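Local coordinates for protein uncharacterized peptidase Lmo0363 (Listeria monocytogenes, PDB 3L4E) that probably acts as a serine-type peptidase of the peptidase S51 family, similar to peptidase E, at residues 91-95 and 142-148; 60-64 and 76-80; 125-131 and 148-154. All coordinates share one frame; numbering follows the deposited sequence. Where two conformers were deposited one is given.

Contact 1. Residues 91-95 and 142-148; sequences FFLLQ and AVNLTNY
Phe91 turns the edge of its ring toward the face of Tyr148, and Gln95, one turn further along helix 90-100, reaches into the loop at 142-148. The rings form a T-shaped pair, with centroids 4.9 Å apart and planes at 71°. Phe91 CE1 stands over the centre of the tyrosine ring, and Phe91 CD1 comes within 3.6 Å of Tyr148 CE1. This is the tightly packed part. Leu145 CD2 lies 3.5 Å from Phe91 O and also touches Leu94 CD2. Ala142 CB fits against Phe91 CB at 3.7 Å. Ile130 and Ile133 cover more of Phe91.

The other side is polar, and its outer rim, at Val143 and Asn144, is exposed. The Gln95 chain is extended, with CG anti to the backbone N (chi1 176°), which carries the amide past Leu145 CB to the backbone of the turn. Asn144 N donates to Gln95 OE1 at 2.8 Å, from above the carbonyl plane. Leu145 N adds a weak bond to the same oxygen, 3.1 Å from Gln95 OE1. At the other end of the amide, NE2 donates to a water. Gln95 OE1 thus takes one good and one weak N-H bond, and the water accepts from both NE2 and Val143 N. These bonds fix the amide's rotation and tie the irregular loop to the helix beside its apolar packing.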
loop_
_atom_site.group_PDB
_atom_site.type_symbol
_atom_site.label_atom_id
_atom_site.label_comp_id
_atom_site.label_asym_id
_atom_site.label_seq_id
_atom_site.Cartn_x
_atom_site.Cartn_y
_atom_site.Cartn_z
ATOM N N PHE A 91 0.821 -2.442 11.032
ATOM C CA PHE A 91 0.780 -1.630 12.246
ATOM C C PHE A 91 2.004 -0.724 12.365
ATOM O O PHE A 91 1.881 0.451 12.695
ATOM C CB PHE A 91 0.578 -2.503 13.484
ATOM C CG PHE A 91 -0.725 -3.234 13.470
ATOM C CD1 PHE A 91 -1.871 -2.650 13.983
ATOM C CD2 PHE A 91 -0.815 -4.502 12.909
ATOM C CE1 PHE A 91 -3.078 -3.320 13.946
ATOM C CE2 PHE A 91 -2.017 -5.177 12.875
ATOM C CZ PHE A 91 -3.149 -4.586 13.390
ATOM N N PHE A 92 3.178 -1.258 12.064
ATOM C CA PHE A 92 4.380 -0.431 12.101
ATOM C C PHE A 92 4.303 0.689 11.065
ATOM O O PHE A 92 4.643 1.844 11.355
ATOM C CB PHE A 92 5.636 -1.265 11.883
ATOM C CG PHE A 92 6.895 -0.472 11.999
ATOM C CD1 PHE A 92 7.315 0.002 13.236
ATOM C CD2 PHE A 92 7.643 -0.164 10.876
ATOM C CE1 PHE A 92 8.467 0.753 13.350
ATOM C CE2 PHE A 92 8.795 0.583 10.981
ATOM C CZ PHE A 92 9.209 1.047 12.219
ATOM N N LEU A 93 3.848 0.346 9.863
ATOM C CA LEU A 93 3.635 1.337 8.811
ATOM C C LEU A 93 2.718 2.475 9.267
ATOM O O LEU A 93 3.066 3.658 9.155
ATOM C CB LEU A 93 3.075 0.663 7.558
ATOM C CG LEU A 93 2.638 1.563 6.398
ATOM C CD1 LEU A 93 3.802 2.350 5.806
ATOM C CD2 LEU A 93 1.939 0.720 5.330
ATOM N N LEU A 94 1.542 2.132 9.779
ATOM C CA LEU A 94 0.589 3.159 10.203
ATOM C C LEU A 94 1.161 3.973 11.360
ATOM O O LEU A 94 1.007 5.194 11.416
ATOM C CB LEU A 94 -0.743 2.527 10.607
ATOM C CG LEU A 94 -1.862 3.509 10.958
ATOM C CD1 LEU A 94 -2.140 4.450 9.798
ATOM C CD2 LEU A 94 -3.137 2.754 11.375
ATOM N N GLN A 95 1.833 3.288 12.276
ATOM C CA GLN A 95 2.473 3.952 13.400
ATOM C C GLN A 95 3.428 5.047 12.941
ATOM O O GLN A 95 3.387 6.166 13.442
ATOM C CB GLN A 95 3.220 2.935 14.261
ATOM C CG GLN A 95 3.992 3.556 15.399
ATOM C CD GLN A 95 4.693 2.506 16.209
ATOM O OE1 GLN A 95 4.083 1.868 17.063
ATOM N NE2 GLN A 95 5.974 2.286 15.921
ATOM N N ALA A 142 4.512 -2.635 16.765
ATOM C CA ALA A 142 4.091 -1.239 16.815
ATOM C C ALA A 142 3.781 -0.857 18.260
ATOM O O ALA A 142 2.623 -0.898 18.689
ATOM C CB ALA A 142 2.871 -1.031 15.937
ATOM N N VAL A 143 4.810 -0.490 19.019
ATOM C CA VAL A 143 4.642 -0.310 20.459
ATOM C C VAL A 143 4.072 1.050 20.844
ATOM O O VAL A 143 3.797 1.292 22.020
ATOM C CB VAL A 143 5.961 -0.525 21.233
ATOM C CG1 VAL A 143 6.532 -1.915 20.959
ATOM C CG2 VAL A 143 6.978 0.572 20.901
ATOM N N ASN A 144 3.883 1.925 19.860
ATOM C CA ASN A 144 3.384 3.281 20.109
ATOM C C ASN A 144 2.004 3.572 19.525
ATOM O O ASN A 144 1.346 4.525 19.926
ATOM C CB ASN A 144 4.376 4.325 19.590
ATOM C CG ASN A 144 5.738 4.197 20.223
ATOM O OD1 ASN A 144 6.757 4.183 19.532
ATOM N ND2 ASN A 144 5.767 4.090 21.542
ATOM N N LEU A 145 1.567 2.756 18.575
ATOM C CA LEU A 145 0.323 3.032 17.865
ATOM C C LEU A 145 -0.891 2.732 18.745
ATOM O O LEU A 145 -1.143 1.576 19.067
ATOM C CB LEU A 145 0.265 2.203 16.585
ATOM C CG LEU A 145 -0.979 2.336 15.712
ATOM C CD1 LEU A 145 -1.060 3.734 15.117
ATOM C CD2 LEU A 145 -0.954 1.278 14.615
ATOM N N THR A 146 -1.648 3.768 19.107
ATOM C CA THR A 146 -2.733 3.623 20.085
ATOM C C THR A 146 -4.136 3.575 19.485
ATOM O O THR A 146 -5.110 3.311 20.187
ATOM C CB THR A 146 -2.713 4.764 21.127
ATOM O OG1 THR A 146 -2.870 6.022 20.463
ATOM C CG2 THR A 146 -1.405 4.762 21.905
ATOM N N ASN A 147 -4.233 3.840 18.193
ATOM C CA ASN A 147 -5.507 3.885 17.500
ATOM C C ASN A 147 -5.290 3.306 16.106
ATOM O O ASN A 147 -4.356 3.689 15.406
ATOM C CB ASN A 147 -5.971 5.335 17.410
ATOM C CG ASN A 147 -7.315 5.495 16.732
ATOM O OD1 ASN A 147 -7.794 4.615 16.032
ATOM N ND2 ASN A 147 -7.933 6.652 16.943
ATOM N N TYR A 148 -6.129 2.354 15.707
ATOM C CA TYR A 148 -5.909 1.676 14.441
ATOM C C TYR A 148 -6.643 2.324 13.262
ATOM O O TYR A 148 -6.629 1.793 12.152
ATOM C CB TYR A 148 -6.226 0.181 14.585
ATOM C CG TYR A 148 -5.315 -0.506 15.588
ATOM C CD1 TYR A 148 -4.005 -0.071 15.770
ATOM C CD2 TYR A 148 -5.760 -1.578 16.356
ATOM C CE1 TYR A 148 -3.162 -0.682 16.679
ATOM C CE2 TYR A 148 -4.918 -2.199 17.268
ATOM C CZ TYR A 148 -3.618 -1.745 17.426
ATOM O OH TYR A 148 -2.765 -2.346 18.332
HETATM O O HOH W 1 7.201 -0.034 17.327
#

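Contact 2. Residues 60-64 and 76-80; sequences VEELD and KLRKN
Glu61, in the modelled one of its two conformers, crosses Lys79 at about a right angle. Lys79 NZ forms a salt bridge to Glu61 OE2 at 2.9 Å, on the syn side. The bond from Lys79 NZ to Glu61 OE1 is weak. The Lys79 chain bends at chi3 (80°) and chi4 (69°), folding the ammonium toward Asn80, and NZ donates to Asn80 OD1 at 2.7 Å. The Asn80 amide stands almost perpendicular to the carboxylate, at 88°. Its ND2 donates to Glu61 OE1 at 3.0 Å, from well above the carboxylate plane. Thr31 of the neighbouring strand also bonds ND2.

Lys76 runs out extended at an oblique angle to Leu63. Its CD rests on Leu63 CD1 at 3.6 Å, and its NZ donates to Glu62 O at 2.9 Å, nearly in line with the C=O bond. Glu68 forms a salt bridge with the same NZ. Leu63 CD2 meets Leu77 CG at 4.2 Å, the two side chains again at about a right angle.

The contact joins edge strand 59-62 to the C-terminal end of helix 70-79. The Glu61 carboxylate in this conformer is probably stabilised by the lysine charge and the amide N-H.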
loop_
_atom_site.group_PDB
_atom_site.type_symbol
_atom_site.label_atom_id
_atom_site.label_comp_id
_atom_site.label_asym_id
_atom_site.label_seq_id
_atom_site.Cartn_x
_atom_site.Cartn_y
_atom_site.Cartn_z
ATOM N N VAL A 60 12.873 5.225 -9.342
ATOM C CA VAL A 60 12.447 4.910 -7.986
ATOM C C VAL A 60 13.297 5.645 -6.955
ATOM O O VAL A 60 14.523 5.521 -6.949
ATOM C CB VAL A 60 12.524 3.400 -7.719
ATOM C CG1 VAL A 60 12.042 3.086 -6.311
ATOM C CG2 VAL A 60 11.707 2.642 -8.751
ATOM N N GLU A 61 12.637 6.396 -6.081
ATOM C CA GLU A 61 13.310 7.138 -5.021
ATOM C C GLU A 61 12.816 6.701 -3.644
ATOM O O GLU A 61 11.660 6.933 -3.287
ATOM C CB GLU A 61 13.081 8.636 -5.203
ATOM C CG GLU A 61 13.698 9.187 -6.481
ATOM C CD GLU A 61 13.527 10.685 -6.618
ATOM O OE1 GLU A 61 13.120 11.333 -5.630
ATOM O OE2 GLU A 61 13.804 11.213 -7.715
ATOM N N GLU A 62 13.699 6.086 -2.864
ATOM C CA GLU A 62 13.308 5.566 -1.562
ATOM C C GLU A 62 13.043 6.651 -0.512
ATOM O O GLU A 62 13.744 7.663 -0.440
ATOM C CB GLU A 62 14.341 4.563 -1.059
ATOM C CG GLU A 62 14.571 3.433 -2.048
ATOM C CD GLU A 62 14.895 2.122 -1.375
ATOM O OE1 GLU A 62 15.034 2.112 -0.130
ATOM O OE2 GLU A 62 15.010 1.103 -2.092
ATOM N N LEU A 63 12.010 6.419 0.292
ATOM C CA LEU A 63 11.666 7.280 1.419
ATOM C C LEU A 63 11.247 6.389 2.576
ATOM O O LEU A 63 10.190 5.760 2.519
ATOM C CB LEU A 63 10.516 8.235 1.053
ATOM C CG LEU A 63 9.942 9.126 2.164
ATOM C CD1 LEU A 63 10.986 10.136 2.625
ATOM C CD2 LEU A 63 8.659 9.842 1.717
ATOM N N ASP A 64 12.088 6.300 3.608
ATOM C CA ASP A 64 11.721 5.554 4.812
ATOM C C ASP A 64 11.169 6.532 5.845
ATOM O O ASP A 64 11.912 7.292 6.465
ATOM C CB ASP A 64 12.912 4.763 5.368
ATOM C CG ASP A 64 12.527 3.833 6.523
ATOM O OD1 ASP A 64 11.352 3.825 6.951
ATOM O OD2 ASP A 64 13.413 3.099 7.007
ATOM N N LYS A 76 9.886 14.928 -0.985
ATOM C CA LYS A 76 9.783 13.784 -1.884
ATOM C C LYS A 76 8.337 13.521 -2.296
ATOM O O LYS A 76 8.045 13.336 -3.475
ATOM C CB LYS A 76 10.405 12.536 -1.250
ATOM C CG LYS A 76 11.919 12.631 -1.083
ATOM C CD LYS A 76 12.515 11.387 -0.437
ATOM C CE LYS A 76 14.043 11.446 -0.444
ATOM N NZ LYS A 76 14.672 10.285 0.254
ATOM N N LEU A 77 7.435 13.509 -1.318
ATOM C CA LEU A 77 6.025 13.294 -1.604
ATOM C C LEU A 77 5.484 14.316 -2.604
ATOM O O LEU A 77 4.664 13.978 -3.464
ATOM C CB LEU A 77 5.198 13.307 -0.312
ATOM C CG LEU A 77 5.311 12.032 0.529
ATOM C CD1 LEU A 77 4.599 12.210 1.860
ATOM C CD2 LEU A 77 4.759 10.824 -0.232
ATOM N N ARG A 78 5.943 15.560 -2.484
ATOM C CA ARG A 78 5.501 16.632 -3.373
ATOM C C ARG A 78 6.137 16.553 -4.757
ATOM O O ARG A 78 5.492 16.841 -5.765
ATOM C CB ARG A 78 5.790 17.996 -2.746
ATOM C CG ARG A 78 5.023 18.237 -1.468
ATOM C CD ARG A 78 5.154 19.669 -0.992
ATOM N NE ARG A 78 4.000 20.056 -0.189
ATOM C CZ ARG A 78 2.873 20.538 -0.699
ATOM N NH1 ARG A 78 2.753 20.699 -2.011
ATOM N NH2 ARG A 78 1.867 20.858 0.098
ATOM N N LYS A 79 7.403 16.155 -4.798
ATOM C CA LYS A 79 8.171 16.177 -6.037
ATOM C C LYS A 79 7.784 15.068 -7.009
ATOM O O LYS A 79 7.585 15.315 -8.199
ATOM C CB LYS A 79 9.667 16.078 -5.735
ATOM C CG LYS A 79 10.544 16.102 -6.977
ATOM C CD LYS A 79 12.023 16.113 -6.620
ATOM C CE LYS A 79 12.523 14.724 -6.261
ATOM N NZ LYS A 79 12.552 13.826 -7.451
ATOM N N ASN A 80 7.688 13.847 -6.502
ATOM C CA ASN A 80 7.556 12.687 -7.376
ATOM C C ASN A 80 6.130 12.420 -7.843
ATOM O O ASN A 80 5.158 12.812 -7.190
ATOM C CB ASN A 80 8.190 11.456 -6.729
ATOM C CG ASN A 80 9.669 11.669 -6.422
ATOM O OD1 ASN A 80 10.398 12.263 -7.218
ATOM N ND2 ASN A 80 10.109 11.203 -5.266
#

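Contact 3. Residues 125-131 and 148-154; sequences ITSPNIA and YDALNLV
A single antiparallel beta bridge, a non-hydrogen-bonded pair of Asn129 and Asp149, lies toward one end of a run of backbone hydrogen bonds joining two parts of the long loop between helix 121-124 and strand 157-159. Ile130 N donates to Tyr148 O, and Ala150 N donates to Pro128 O at 2.9 Å. Beyond the bridge the bonding is irregular. Asn152 N reaches Ser127 O, and Leu151 N reaches Ile125 O at 2.9 Å. Thr126 O is gripped twice, by Leu153 N at 2.9 Å and by Val154 N at 3.3 Å, from opposite faces of its carbonyl plane.

Side chains reinforce one end. Asn129 ND2 donates to Asp149 OD1 at 3.0 Å in a nearly straight bond (174°). It meets the anti side of the carboxylate. The two flat groups are turned 80° apart. Asn129 CG is anti to the backbone N (chi1 175°), which sets the amide beside Tyr148 and Asp149. Its OD1 meanwhile accepts from Ala131 N at 2.8 Å, closing an Asx turn.

On the apolar side, Ala150 CB touches Ile130 CG2 at 3.8 Å and sits close to Ile125 O and Ser127 O. Ile125 CD1 packs on Leu151 CD1, and both side chains also pack on helices, Ile125 on Leu97 of helix 90-100 and Leu151 on Leu107 of helix 102-111. Thr126 OG1 and Ser127 OG bond back to Ala123 O and Val124 O at the end of helix 121-124. The arrangement is an isolated beta bridge whose Asn129 also opens an Asx turn, set within a loop that follows the probable nucleophile elbow.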
loop_
_atom_site.group_PDB
_atom_site.type_symbol
_atom_site.label_atom_id
_atom_site.label_comp_id
_atom_site.label_asym_id
_atom_site.label_seq_id
_atom_site.Cartn_x
_atom_site.Cartn_y
_atom_site.Cartn_z
ATOM N N ILE A 125 -3.848 -0.008 4.724
ATOM C CA ILE A 125 -3.979 1.316 5.359
ATOM C C ILE A 125 -4.924 2.288 4.635
ATOM O O ILE A 125 -5.212 3.370 5.158
ATOM C CB ILE A 125 -2.610 2.021 5.628
ATOM C CG1 ILE A 125 -1.874 2.312 4.321
ATOM C CG2 ILE A 125 -1.748 1.204 6.575
ATOM C CD1 ILE A 125 -0.706 3.272 4.515
ATOM N N THR A 126 -5.415 1.919 3.451
ATOM C CA THR A 126 -6.426 2.747 2.784
ATOM C C THR A 126 -7.811 2.587 3.421
ATOM O O THR A 126 -8.696 3.403 3.189
ATOM C CB THR A 126 -6.551 2.459 1.271
ATOM O OG1 THR A 126 -7.067 1.136 1.068
ATOM C CG2 THR A 126 -5.213 2.605 0.563
ATOM N N SER A 127 -7.984 1.539 4.224
ATOM C CA SER A 127 -9.258 1.266 4.893
ATOM C C SER A 127 -9.532 2.237 6.036
ATOM O O SER A 127 -8.659 3.009 6.432
ATOM C CB SER A 127 -9.255 -0.154 5.449
ATOM O OG SER A 127 -8.398 -0.249 6.577
ATOM N N PRO A 128 -10.753 2.198 6.581
ATOM C CA PRO A 128 -11.050 3.059 7.735
ATOM C C PRO A 128 -10.239 2.700 8.979
ATOM O O PRO A 128 -9.907 3.587 9.757
ATOM C CB PRO A 128 -12.539 2.793 7.991
ATOM C CG PRO A 128 -13.072 2.308 6.665
ATOM C CD PRO A 128 -11.955 1.510 6.072
ATOM N N ASN A 129 -9.930 1.423 9.171
ATOM C CA ASN A 129 -9.330 0.956 10.422
ATOM C C ASN A 129 -8.682 -0.408 10.207
ATOM O O ASN A 129 -9.291 -1.298 9.610
ATOM C CB ASN A 129 -10.405 0.895 11.523
ATOM C CG ASN A 129 -9.889 0.304 12.823
ATOM O OD1 ASN A 129 -9.688 -0.906 12.928
ATOM N ND2 ASN A 129 -9.686 1.154 13.826
ATOM N N ILE A 130 -7.451 -0.577 10.679
ATOM C CA ILE A 130 -6.682 -1.777 10.340
ATOM C C ILE A 130 -6.741 -2.894 11.384
ATOM O O ILE A 130 -5.987 -3.859 11.298
ATOM C CB ILE A 130 -5.203 -1.450 10.029
ATOM C CG1 ILE A 130 -4.486 -0.913 11.278
ATOM C CG2 ILE A 130 -5.120 -0.438 8.903
ATOM C CD1 ILE A 130 -2.975 -0.783 11.109
ATOM N N ALA A 131 -7.633 -2.776 12.360
ATOM C CA ALA A 131 -7.725 -3.798 13.394
ATOM C C ALA A 131 -7.905 -5.195 12.802
ATOM O O ALA A 131 -7.355 -6.167 13.316
ATOM C CB ALA A 131 -8.851 -3.475 14.383
ATOM N N TYR A 148 -6.129 2.354 15.707
ATOM C CA TYR A 148 -5.909 1.676 14.441
ATOM C C TYR A 148 -6.643 2.324 13.262
ATOM O O TYR A 148 -6.629 1.793 12.152
ATOM C CB TYR A 148 -6.226 0.181 14.585
ATOM C CG TYR A 148 -5.315 -0.506 15.588
ATOM C CD1 TYR A 148 -4.005 -0.071 15.770
ATOM C CD2 TYR A 148 -5.760 -1.578 16.356
ATOM C CE1 TYR A 148 -3.162 -0.682 16.679
ATOM C CE2 TYR A 148 -4.918 -2.199 17.268
ATOM C CZ TYR A 148 -3.618 -1.745 17.426
ATOM O OH TYR A 148 -2.765 -2.346 18.332
ATOM N N ASP A 149 -7.266 3.478 13.493
ATOM C CA ASP A 149 -7.874 4.235 12.397
ATOM C C ASP A 149 -6.816 4.599 11.366
ATOM O O ASP A 149 -5.736 5.061 11.726
ATOM C CB ASP A 149 -8.526 5.510 12.908
ATOM C CG ASP A 149 -9.839 5.253 13.597
ATOM O OD1 ASP A 149 -10.296 4.086 13.614
ATOM O OD2 ASP A 149 -10.410 6.227 14.127
ATOM N N ALA A 150 -7.138 4.411 10.088
ATOM C CA ALA A 150 -6.151 4.574 9.023
ATOM C C ALA A 150 -6.508 5.705 8.046
ATOM O O ALA A 150 -7.149 6.686 8.442
ATOM C CB ALA A 150 -5.946 3.255 8.297
ATOM N N LEU A 151 -6.087 5.582 6.784
ATOM C CA LEU A 151 -6.263 6.679 5.824
ATOM C C LEU A 151 -7.726 6.921 5.475
ATOM O O LEU A 151 -8.110 8.031 5.113
ATOM C CB LEU A 151 -5.453 6.447 4.541
ATOM C CG LEU A 151 -3.943 6.279 4.698
ATOM C CD1 LEU A 151 -3.306 5.992 3.338
ATOM C CD2 LEU A 151 -3.316 7.502 5.338
ATOM N N ASN A 152 -8.536 5.872 5.558
ATOM C CA ASN A 152 -9.969 6.021 5.340
ATOM C C ASN A 152 -10.250 6.612 3.958
ATOM O O ASN A 152 -11.138 7.449 3.792
ATOM C CB ASN A 152 -10.566 6.909 6.438
ATOM C CG ASN A 152 -12.074 6.832 6.496
ATOM O OD1 ASN A 152 -12.675 5.836 6.094
ATOM N ND2 ASN A 152 -12.697 7.884 7.008
ATOM N N LEU A 153 -9.469 6.180 2.971
ATOM C CA LEU A 153 -9.650 6.623 1.593
ATOM C C LEU A 153 -10.834 5.939 0.939
ATOM O O LEU A 153 -11.478 6.506 0.065
ATOM C CB LEU A 153 -8.395 6.329 0.768
ATOM C CG LEU A 153 -7.236 7.301 0.936
ATOM C CD1 LEU A 153 -5.921 6.623 0.616
ATOM C CD2 LEU A 153 -7.454 8.522 0.057
ATOM N N VAL A 154 -11.095 4.704 1.349
ATOM C CA VAL A 154 -12.215 3.946 0.821
ATOM C C VAL A 154 -13.015 3.385 1.984
ATOM O O VAL A 154 -12.495 3.210 3.086
ATOM C CB VAL A 154 -11.765 2.804 -0.113
ATOM C CG1 VAL A 154 -11.161 3.368 -1.402
ATOM C CG2 VAL A 154 -10.783 1.886 0.593
#

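Contacts 1 and 3 form one continuous patch. Their centres are about 12 Å apart, they share Tyr148, and their segments alternate along the chain. Leu94 CD2 bridges them, lying 3.6 Å from Ile130 CD1 and 3.5 Å from Asp149 O. Helix 90-100 thus packs on both parts of the loop. The side chain of Ser120, assigned to the charge relay by similarity, is about 10 Å from that of Ile125 in contact 3 and about 12 Å from that of Phe91 in contact 1. Contact 2 stands apart at the 59-62 edge of the main sheet, away from the annotated sites. Its centre is about 22 Å from the centre of each of the others.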